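Local coordinates for protein PvdO (Pseudomonas aeruginosa, PDB 5HHA) that is a periplasmic, calcium-binding protein that probably takes part in chromophore maturation and belongs to the formylglycine-generating-enzyme family, though that oxidase activity is unconfirmed, at residues Thr31-Cys36 against Pro76-Arg81. Numbering follows the deposited sequence.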
loop_
_atom_site.group_PDB
_atom_site.type_symbol
_atom_site.label_atom_id
_atom_site.label_comp_id
_atom_site.label_asym_id
_atom_site.label_seq_id
_atom_site.Cartn_x
_atom_site.Cartn_y
_atom_site.Cartn_z
ATOM N N THR A 31 5.351 -2.782 17.811
ATOM C CA THR A 31 4.170 -2.484 18.630
ATOM C C THR A 31 2.977 -2.156 17.740
ATOM O O THR A 31 3.102 -1.347 16.820
ATOM C CB THR A 31 4.413 -1.302 19.563
ATOM O OG1 THR A 31 5.492 -1.625 20.447
ATOM C CG2 THR A 31 3.164 -0.999 20.411
ATOM N N VAL A 32 1.829 -2.746 18.056
ATOM C CA VAL A 32 0.595 -2.503 17.339
ATOM C C VAL A 32 -0.320 -1.699 18.244
ATOM O O VAL A 32 -0.466 -2.011 19.433
ATOM C CB VAL A 32 -0.102 -3.823 16.969
ATOM C CG1 VAL A 32 -1.411 -3.552 16.265
ATOM C CG2 VAL A 32 0.811 -4.673 16.100
ATOM N N PHE A 33 -0.899 -0.639 17.714
ATOM C CA PHE A 33 -1.786 0.209 18.501
ATOM C C PHE A 33 -2.859 0.824 17.627
ATOM O O PHE A 33 -2.720 0.881 16.399
ATOM C CB PHE A 33 -0.997 1.325 19.179
ATOM C CG PHE A 33 -0.356 2.306 18.216
ATOM C CD1 PHE A 33 0.891 2.065 17.652
ATOM C CD2 PHE A 33 -1.011 3.481 17.869
ATOM C CE1 PHE A 33 1.480 2.988 16.775
ATOM C CE2 PHE A 33 -0.435 4.394 16.991
ATOM C CZ PHE A 33 0.820 4.138 16.448
ATOM N N LYS A 34 -3.935 1.301 18.248
ATOM C CA LYS A 34 -4.975 2.047 17.545
ATOM C C LYS A 34 -5.243 3.313 18.337
ATOM O O LYS A 34 -5.297 3.270 19.569
ATOM C CB LYS A 34 -6.283 1.242 17.483
ATOM C CG LYS A 34 -6.254 0.013 16.611
ATOM C CD LYS A 34 -7.501 -0.852 16.863
ATOM C CE LYS A 34 -8.794 -0.128 16.569
ATOM N NZ LYS A 34 -9.969 -1.046 16.837
ATOM N N ASP A 35 -5.461 4.429 17.660
ATOM C CA ASP A 35 -5.799 5.667 18.348
ATOM C C ASP A 35 -7.287 5.819 18.637
ATOM O O ASP A 35 -7.679 6.724 19.377
ATOM C CB ASP A 35 -5.301 6.878 17.563
ATOM C CG ASP A 35 -3.806 6.999 17.568
ATOM O OD1 ASP A 35 -3.192 6.698 18.611
ATOM O OD2 ASP A 35 -3.220 7.403 16.542
ATOM N N CYS A 36 -8.113 4.942 18.084
ATOM C CA CYS A 36 -9.541 4.994 18.350
ATOM C C CYS A 36 -10.162 3.708 17.835
ATOM O O CYS A 36 -9.515 2.945 17.106
ATOM C CB CYS A 36 -10.171 6.229 17.700
ATOM S SG CYS A 36 -10.614 6.050 15.944
ATOM N N PRO A 76 11.831 6.194 14.032
ATOM C CA PRO A 76 10.726 5.250 13.857
ATOM C C PRO A 76 9.421 5.978 13.510
ATOM O O PRO A 76 9.237 7.150 13.822
ATOM C CB PRO A 76 10.637 4.550 15.210
ATOM C CG PRO A 76 11.283 5.482 16.173
ATOM C CD PRO A 76 12.299 6.275 15.429
ATOM N N PHE A 77 8.531 5.282 12.808
ATOM C CA PHE A 77 7.257 5.852 12.383
ATOM C C PHE A 77 6.294 4.690 12.251
ATOM O O PHE A 77 6.705 3.532 12.179
ATOM C CB PHE A 77 7.391 6.606 11.055
ATOM C CG PHE A 77 7.819 5.745 9.912
ATOM C CD1 PHE A 77 9.139 5.378 9.749
ATOM C CD2 PHE A 77 6.882 5.322 8.968
ATOM C CE1 PHE A 77 9.528 4.570 8.680
ATOM C CE2 PHE A 77 7.259 4.538 7.890
ATOM C CZ PHE A 77 8.568 4.156 7.747
ATOM N N ALA A 78 4.996 4.970 12.265
ATOM C CA ALA A 78 3.995 3.911 12.168
ATOM C C ALA A 78 3.331 3.908 10.794
ATOM O O ALA A 78 3.143 4.956 10.185
ATOM C CB ALA A 78 2.953 4.097 13.257
ATOM N N ILE A 79 2.943 2.718 10.359
ATOM C CA ILE A 79 2.067 2.571 9.192
ATOM C C ILE A 79 0.933 1.662 9.569
ATOM O O ILE A 79 1.032 0.901 10.515
ATOM C CB ILE A 79 2.819 2.039 7.926
ATOM C CG1 ILE A 79 3.259 0.592 8.117
ATOM C CG2 ILE A 79 3.967 2.933 7.535
ATOM C CD1 ILE A 79 3.698 -0.059 6.786
ATOM N N SER A 80 -0.146 1.716 8.808
ATOM C CA SER A 80 -1.236 0.785 9.052
ATOM C C SER A 80 -0.771 -0.623 8.671
ATOM O O SER A 80 -0.203 -0.838 7.586
ATOM C CB SER A 80 -2.504 1.245 8.350
ATOM O OG SER A 80 -2.350 1.403 6.954
ATOM N N ARG A 81 -0.921 -1.563 9.598
ATOM C CA ARG A 81 -0.411 -2.905 9.334
ATOM C C ARG A 81 -1.183 -3.601 8.228
ATOM O O ARG A 81 -0.674 -4.538 7.579
ATOM C CB ARG A 81 -0.335 -3.758 10.610
ATOM C CG ARG A 81 -1.637 -4.113 11.281
ATOM C CD ARG A 81 -1.319 -5.081 12.406
ATOM N NE ARG A 81 -2.490 -5.546 13.135
ATOM C CZ ARG A 81 -2.451 -6.557 13.998
ATOM N NH1 ARG A 81 -1.297 -7.171 14.253
ATOM N NH2 ARG A 81 -3.564 -6.939 14.624
#
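The guanidinium of Arg81 meets Val32 across this contact, while its NH2 forms a salt bridge with Glu41 OE1. Val32 covers one face of the group. CG1 of Val32 sits 3.8 Å above the guanidinium plane of Arg81, over its centre. The second methyl, Val32 CG2, reaches the outer nitrogen Arg81 NH1 at 3.8 Å. The two side chains cross at about a right angle. The arginine chain is extended from CG to NE, which carries the charged end up to the valine. The bond to Glu41, which lies outside both segments, and a further hydrogen bond at NE probably help to fix the rotation of the flat group beneath CG1.

A second, apolar contact joins Phe33 to Ala78. Phe33 leaves its backbone pointing away from segment 76-81, but the end of its ring comes back toward it. Its CG lies between the backbone N and the carbonyl carbon (chi1 65°), and Phe33 CZ comes 3.8 Å from Ala78 CB. The methyl approaches the ring obliquely. Phe33 also makes a cation-pi contact with Lys27.

Both contacts are plain side-chain packing, away from the calcium site. Strands 32-33 and 77-80 each pair antiparallel with strand 42-52, whose Val43 touches Arg81 and whose Met42 and Val44 touch Phe33. Strand 77-80 also pairs antiparallel with strand 278-285.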